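Local atomic coordinates of 4-hydroxyphenylpyruvate dioxygenase (PDB entry 5HMQ), a protein that converts 3-dehydroshikimate to protocatechuate in a metal-dependent sugar phosphate isomerase-like domain, which is fused to a hydroxyphenylpyruvate dioxygenase-like domain. Residues Gly520-Ala525 / Arg597-Ile602; His445-Leu450 / Pro498-Glu503. All blocks are in the same frame, centred on the assembly; numbering follows the deposited sequence.

Contact 1: Gly520-Ala525 / Arg597-Ile602. With MG (magnesium ion), chain L.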
loop_
_atom_site.group_PDB
_atom_site.type_symbol
_atom_site.label_atom_id
_atom_site.label_comp_id
_atom_site.label_asym_id
_atom_site.label_seq_id
_atom_site.Cartn_x
_atom_site.Cartn_y
_atom_site.Cartn_z
ATOM N N GLY C 520 -3.709 -6.293 -12.899
ATOM C CA GLY C 520 -4.696 -6.846 -13.795
ATOM C C GLY C 520 -4.334 -8.267 -14.159
ATOM O O GLY C 520 -3.639 -8.955 -13.416
ATOM N N VAL C 521 -4.844 -8.717 -15.307
ATOM C CA VAL C 521 -4.591 -10.081 -15.752
ATOM C C VAL C 521 -3.113 -10.271 -16.042
ATOM O O VAL C 521 -2.502 -9.508 -16.800
ATOM C CB VAL C 521 -5.441 -10.408 -16.986
ATOM C CG1 VAL C 521 -4.899 -11.649 -17.691
ATOM C CG2 VAL C 521 -6.872 -10.639 -16.576
ATOM N N HIS C 522 -2.525 -11.294 -15.422
ATOM C CA HIS C 522 -1.139 -11.634 -15.705
ATOM C C HIS C 522 -1.045 -12.453 -16.986
ATOM O O HIS C 522 -0.304 -12.092 -17.907
ATOM C CB HIS C 522 -0.531 -12.388 -14.521
ATOM C CG HIS C 522 0.938 -12.640 -14.654
ATOM N ND1 HIS C 522 1.455 -13.866 -15.013
ATOM C CD2 HIS C 522 2.002 -11.822 -14.475
ATOM C CE1 HIS C 522 2.773 -13.794 -15.048
ATOM N NE2 HIS C 522 3.130 -12.563 -14.727
ATOM N N HIS C 523 -1.798 -13.551 -17.067
ATOM C CA HIS C 523 -1.884 -14.327 -18.296
ATOM C C HIS C 523 -3.096 -15.243 -18.232
ATOM O O HIS C 523 -3.623 -15.539 -17.156
ATOM C CB HIS C 523 -0.608 -15.142 -18.550
ATOM C CG HIS C 523 -0.428 -16.307 -17.626
ATOM N ND1 HIS C 523 0.249 -16.210 -16.430
ATOM C CD2 HIS C 523 -0.811 -17.601 -17.737
ATOM C CE1 HIS C 523 0.263 -17.391 -15.837
ATOM N NE2 HIS C 523 -0.374 -18.253 -16.610
ATOM N N ILE C 524 -3.530 -15.686 -19.409
ATOM C CA ILE C 524 -4.655 -16.601 -19.563
ATOM C C ILE C 524 -4.143 -17.849 -20.266
ATOM O O ILE C 524 -3.458 -17.752 -21.291
ATOM C CB ILE C 524 -5.811 -15.956 -20.348
ATOM C CG1 ILE C 524 -6.242 -14.648 -19.679
ATOM C CG2 ILE C 524 -6.987 -16.913 -20.457
ATOM C CD1 ILE C 524 -6.883 -13.662 -20.627
ATOM N N ALA C 525 -4.471 -19.015 -19.719
ATOM C CA ALA C 525 -3.939 -20.281 -20.198
ATOM C C ALA C 525 -5.060 -21.143 -20.760
ATOM O O ALA C 525 -6.055 -21.403 -20.074
ATOM C CB ALA C 525 -3.212 -21.027 -19.079
ATOM N N ARG C 597 0.838 -5.874 -21.446
ATOM C CA ARG C 597 -0.011 -6.275 -20.330
ATOM C C ARG C 597 -0.019 -7.789 -20.185
ATOM O O ARG C 597 1.006 -8.400 -19.861
ATOM C CB ARG C 597 -1.443 -5.769 -20.515
ATOM C CG ARG C 597 -1.549 -4.484 -21.295
ATOM C CD ARG C 597 -2.106 -3.362 -20.450
ATOM N NE ARG C 597 -2.084 -2.101 -21.183
ATOM C CZ ARG C 597 -2.436 -0.928 -20.668
ATOM N NH1 ARG C 597 -2.843 -0.851 -19.409
ATOM N NH2 ARG C 597 -2.380 0.167 -21.413
ATOM N N PHE C 598 -1.174 -8.397 -20.431
ATOM C CA PHE C 598 -1.318 -9.838 -20.315
ATOM C C PHE C 598 -0.771 -10.543 -21.548
ATOM O O PHE C 598 -0.762 -9.997 -22.656
ATOM C CB PHE C 598 -2.789 -10.206 -20.119
ATOM C CG PHE C 598 -3.721 -9.514 -21.078
ATOM C CD1 PHE C 598 -3.964 -10.037 -22.338
ATOM C CD2 PHE C 598 -4.357 -8.336 -20.714
ATOM C CE1 PHE C 598 -4.820 -9.399 -23.218
ATOM C CE2 PHE C 598 -5.213 -7.693 -21.589
ATOM C CZ PHE C 598 -5.445 -8.225 -22.842
ATOM N N PHE C 599 -0.307 -11.770 -21.342
ATOM C CA PHE C 599 0.069 -12.665 -22.424
ATOM C C PHE C 599 -0.793 -13.918 -22.340
ATOM O O PHE C 599 -1.591 -14.088 -21.417
ATOM C CB PHE C 599 1.566 -13.018 -22.372
ATOM C CG PHE C 599 2.009 -13.645 -21.077
ATOM C CD1 PHE C 599 2.386 -12.857 -20.001
ATOM C CD2 PHE C 599 2.088 -15.024 -20.951
ATOM C CE1 PHE C 599 2.806 -13.430 -18.813
ATOM C CE2 PHE C 599 2.513 -15.604 -19.768
ATOM C CZ PHE C 599 2.870 -14.806 -18.698
ATOM N N PHE C 600 -0.640 -14.794 -23.326
ATOM C CA PHE C 600 -1.424 -16.016 -23.387
ATOM C C PHE C 600 -0.515 -17.229 -23.270
ATOM O O PHE C 600 0.692 -17.159 -23.517
ATOM C CB PHE C 600 -2.242 -16.091 -24.681
ATOM C CG PHE C 600 -3.298 -15.031 -24.787
ATOM C CD1 PHE C 600 -3.022 -13.820 -25.395
ATOM C CD2 PHE C 600 -4.565 -15.244 -24.272
ATOM C CE1 PHE C 600 -3.993 -12.841 -25.493
ATOM C CE2 PHE C 600 -5.540 -14.267 -24.367
ATOM C CZ PHE C 600 -5.253 -13.065 -24.978
ATOM N N GLU C 601 -1.118 -18.351 -22.884
ATOM C CA GLU C 601 -0.407 -19.603 -22.692
ATOM C C GLU C 601 -1.250 -20.738 -23.249
ATOM O O GLU C 601 -2.470 -20.763 -23.062
ATOM C CB GLU C 601 -0.101 -19.852 -21.208
ATOM C CG GLU C 601 0.567 -21.187 -20.923
ATOM C CD GLU C 601 0.789 -21.428 -19.441
ATOM O OE1 GLU C 601 0.210 -20.680 -18.625
ATOM O OE2 GLU C 601 1.540 -22.365 -19.092
ATOM N N ILE C 602 -0.596 -21.662 -23.949
ATOM C CA ILE C 602 -1.217 -22.882 -24.450
ATOM C C ILE C 602 -0.522 -24.061 -23.790
ATOM O O ILE C 602 0.710 -24.153 -23.824
ATOM C CB ILE C 602 -1.125 -22.983 -25.984
ATOM C CG1 ILE C 602 -1.812 -21.786 -26.642
ATOM C CG2 ILE C 602 -1.699 -24.304 -26.471
ATOM C CD1 ILE C 602 -1.540 -21.660 -28.124
HETATM MG MG MG L . 0.342 -20.503 -16.343
HETATM O O HOH W 1 1.453 -10.132 -17.963
HETATM O O HOH W 2 1.069 -22.443 -16.325
HETATM O O HOH W 3 0.504 -20.278 -13.986
HETATM O O HOH W 4 2.318 -19.884 -16.314
#
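His523 and Glu601, on neighbouring parallel strands, supply two of the three protein ligands of a magnesium ion in a facial triad of two histidines and one carboxylate, an arrangement familiar from the HPPD branch of the vicinal oxygen chelate fold. His523 NE2 lies 2.4 Å from the magnesium and Glu601 OE1 2.3 Å from it; His445 is the third ligand, and three waters take the remaining positions.

The tightly packed part lies beside the metal ligand His523. His523 CB sits 3.5 Å from the centroid of the Phe599 ring, directly over its face, in a CH-pi contact. Both CG atoms sit between the backbone N and carbonyl carbon (chi1 72° and 57°), which sends the two rings the same way, nearly parallel but slid apart. His522 completes the aromatic cluster: the edge of Phe599 points at its face in an offset edge-to-face pair. The rotation of the His523 ring is fixed at its edge: ND1 donates, in the ring plane, a nearly straight bond of 3.0 Å to ND1 of His522, a second-shell residue; His522 and His523 together face Ala447 in a classic beta bulge.

Toward Gly520 and Arg597 the pairing slackens. The bond from Phe599 N to His522 O is weak, and a water donates to both His522 O and Arg597 O, bridging the two segments at the more exposed end. Arg597 itself reaches out to Glu206 of the second subunit.

At the metal end, the extended Glu601 side chain divides its carboxylate: OE1 binds the ion, whereas OE2 accepts from His588 and from a magnesium-bound water 2.8 Å away.

Contact 2: His445-Leu450 / Pro498-Glu503. With MG (magnesium ion), chain L.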
loop_
_atom_site.group_PDB
_atom_site.type_symbol
_atom_site.label_atom_id
_atom_site.label_comp_id
_atom_site.label_asym_id
_atom_site.label_seq_id
_atom_site.Cartn_x
_atom_site.Cartn_y
_atom_site.Cartn_z
ATOM N N HIS C 445 -6.371 -22.046 -16.496
ATOM C CA HIS C 445 -6.123 -21.191 -15.346
ATOM C C HIS C 445 -5.893 -19.769 -15.830
ATOM O O HIS C 445 -5.600 -19.528 -17.005
ATOM C CB HIS C 445 -4.934 -21.682 -14.507
ATOM C CG HIS C 445 -3.630 -21.705 -15.243
ATOM N ND1 HIS C 445 -3.128 -22.844 -15.831
ATOM C CD2 HIS C 445 -2.714 -20.732 -15.464
ATOM C CE1 HIS C 445 -1.963 -22.572 -16.390
ATOM N NE2 HIS C 445 -1.689 -21.297 -16.184
HETATM N N MSE C 446 -6.042 -18.830 -14.904
HETATM C CA MSE C 446 -5.838 -17.425 -15.204
HETATM C C MSE C 446 -5.152 -16.744 -14.029
HETATM O O MSE C 446 -5.647 -16.778 -12.900
HETATM C CB MSE C 446 -7.166 -16.744 -15.529
HETATM C CG MSE C 446 -7.018 -15.309 -15.997
HETATM SE SE MSE C 446 -8.675 -14.564 -16.704
HETATM C CE MSE C 446 -9.785 -14.711 -15.101
ATOM N N ALA C 447 -4.002 -16.137 -14.302
ATOM C CA ALA C 447 -3.175 -15.528 -13.271
ATOM C C ALA C 447 -3.466 -14.039 -13.159
ATOM O O ALA C 447 -3.702 -13.363 -14.165
ATOM C CB ALA C 447 -1.688 -15.744 -13.562
ATOM N N LEU C 448 -3.451 -13.536 -11.927
ATOM C CA LEU C 448 -3.593 -12.113 -11.667
ATOM C C LEU C 448 -2.285 -11.558 -11.117
ATOM O O LEU C 448 -1.599 -12.222 -10.333
ATOM C CB LEU C 448 -4.725 -11.846 -10.669
ATOM C CG LEU C 448 -6.104 -12.430 -10.964
ATOM C CD1 LEU C 448 -7.102 -11.981 -9.890
ATOM C CD2 LEU C 448 -6.587 -12.095 -12.379
ATOM N N ALA C 449 -1.944 -10.345 -11.535
ATOM C CA ALA C 449 -0.847 -9.591 -10.947
ATOM C C ALA C 449 -1.454 -8.523 -10.051
ATOM O O ALA C 449 -2.169 -7.642 -10.536
ATOM C CB ALA C 449 0.044 -8.973 -12.023
ATOM N N LEU C 450 -1.187 -8.611 -8.751
ATOM C CA LEU C 450 -1.836 -7.740 -7.784
ATOM C C LEU C 450 -0.808 -6.963 -6.971
ATOM O O LEU C 450 0.323 -7.426 -6.792
ATOM C CB LEU C 450 -2.726 -8.548 -6.828
ATOM C CG LEU C 450 -3.875 -9.340 -7.456
ATOM C CD1 LEU C 450 -4.534 -10.244 -6.424
ATOM C CD2 LEU C 450 -4.895 -8.401 -8.078
ATOM N N PRO C 498 -3.887 -18.410 -10.110
ATOM C CA PRO C 498 -2.589 -18.021 -9.554
ATOM C C PRO C 498 -2.502 -16.512 -9.406
ATOM O O PRO C 498 -3.156 -15.754 -10.127
ATOM C CB PRO C 498 -1.578 -18.553 -10.577
ATOM C CG PRO C 498 -2.356 -18.774 -11.821
ATOM C CD PRO C 498 -3.758 -19.088 -11.410
ATOM N N LEU C 499 -1.701 -16.079 -8.437
ATOM C CA LEU C 499 -1.651 -14.679 -8.041
ATOM C C LEU C 499 -0.200 -14.244 -7.923
ATOM O O LEU C 499 0.556 -14.805 -7.121
ATOM C CB LEU C 499 -2.404 -14.462 -6.725
ATOM C CG LEU C 499 -3.870 -14.903 -6.753
ATOM C CD1 LEU C 499 -4.414 -15.101 -5.352
ATOM C CD2 LEU C 499 -4.722 -13.911 -7.525
ATOM N N ASN C 500 0.176 -13.242 -8.710
ATOM C CA ASN C 500 1.516 -12.680 -8.717
ATOM C C ASN C 500 1.488 -11.268 -8.147
ATOM O O ASN C 500 0.431 -10.650 -7.985
ATOM C CB ASN C 500 2.099 -12.670 -10.135
ATOM C CG ASN C 500 2.201 -14.057 -10.740
ATOM O OD1 ASN C 500 3.231 -14.725 -10.623
ATOM N ND2 ASN C 500 1.133 -14.499 -11.391
ATOM N N ILE C 501 2.675 -10.762 -7.836
ATOM C CA ILE C 501 2.846 -9.441 -7.246
ATOM C C ILE C 501 3.217 -8.461 -8.350
ATOM O O ILE C 501 4.218 -8.649 -9.052
ATOM C CB ILE C 501 3.906 -9.455 -6.135
ATOM C CG1 ILE C 501 3.466 -10.387 -5.005
ATOM C CG2 ILE C 501 4.148 -8.047 -5.614
ATOM C CD1 ILE C 501 4.480 -10.527 -3.892
ATOM N N SER C 502 2.396 -7.426 -8.517
ATOM C CA SER C 502 2.695 -6.372 -9.473
ATOM C C SER C 502 3.834 -5.495 -8.975
ATOM O O SER C 502 4.158 -5.454 -7.784
ATOM C CB SER C 502 1.467 -5.492 -9.715
ATOM O OG SER C 502 0.399 -6.230 -10.269
ATOM N N GLU C 503 4.449 -4.789 -9.917
ATOM C CA GLU C 503 5.512 -3.852 -9.593
ATOM C C GLU C 503 4.887 -2.558 -9.085
ATOM O O GLU C 503 3.844 -2.127 -9.579
ATOM C CB GLU C 503 6.377 -3.586 -10.826
ATOM C CG GLU C 503 7.706 -2.923 -10.529
ATOM C CD GLU C 503 8.577 -3.766 -9.621
ATOM O OE1 GLU C 503 8.535 -3.551 -8.390
ATOM O OE2 GLU C 503 9.292 -4.653 -10.136
HETATM MG MG MG L . 0.342 -20.503 -16.343
HETATM O O HOH W 3 0.504 -20.278 -13.986
HETATM O O HOH W 2 1.069 -22.443 -16.325
HETATM O O HOH W 4 2.318 -19.884 -16.314
#
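Leu448 pairs with Leu499, Ala449 with Asn500 and Leu450 with Ile501 along two parallel strands whose axes approach to 4.4 Å at an angle of 27°. Four backbone bonds alternate across them, beginning at Pro498, which has no N-H to give but accepts from Leu448 N through its O. The bond from Asn500 N to Leu448 O is short, at 2.6 Å, and straight; Leu450 N then bonds to Asn500 O. The last donor, Ser502 N, stands well above the carbonyl plane of Leu450, off its lone pairs.

On the leucine face, one methyl does the joining: Leu499 CD2 touches Leu448 CB and Leu450 CD1, each at 3.8 Å. Leu448 lies alongside Leu499 and points the same way. Trp458 and Leu455 of helix 455-465 pack on this apolar surface.

At the metal end of the ladder the proline ring packs on strand 440-450. Pro498 CG rests against Ala447 CB at 3.6 Å, and the amide nitrogen ND2 of Asn500 approaches that same Ala447 CB at 3.8 Å. Pro498 CG also lies 4.2 Å from CD2 of His445, whose side chain crosses that of the proline at about a right angle and binds magnesium through NE2 at 2.2 Å. His445 CG sits between its backbone N and carbonyl carbon (chi1 61°), a turn that delivers the imidazole to the metal. Tyr612 meets this imidazole edge-to-face.

Beyond Asn500, the Ser502 hydroxyl sits beside Ala449 and is hydrogen-bonded to Ser519. Main-chain bonds and apolar packing thus hold the strand that carries His445, which implies that its imidazole reaches the metal from a firmly paired backbone.

Contacts 1 and 2 are two seams of one mixed sheet, with centres about 9 Å apart; strand 440-450 of contact 2 and strand 520-528 of contact 1 are neighbours. Probable hydrogen bonds join these inner strands, from His522 N to Ala447 O at 2.7 Å and from Ala449 N to Gly520 O at 2.9 Å. Contact 1 brings two ligands to the magnesium and contact 2 the third; NE2 of His523 and NE2 of His445 stand 3.3 Å apart around it. The three protein ligands occupy one face of the octahedron, the three waters the opposite one. This domain shows no HPPD activity, and its site is separate from the catalytic metal site of Glu136, Asp167, Gln193 and Glu241.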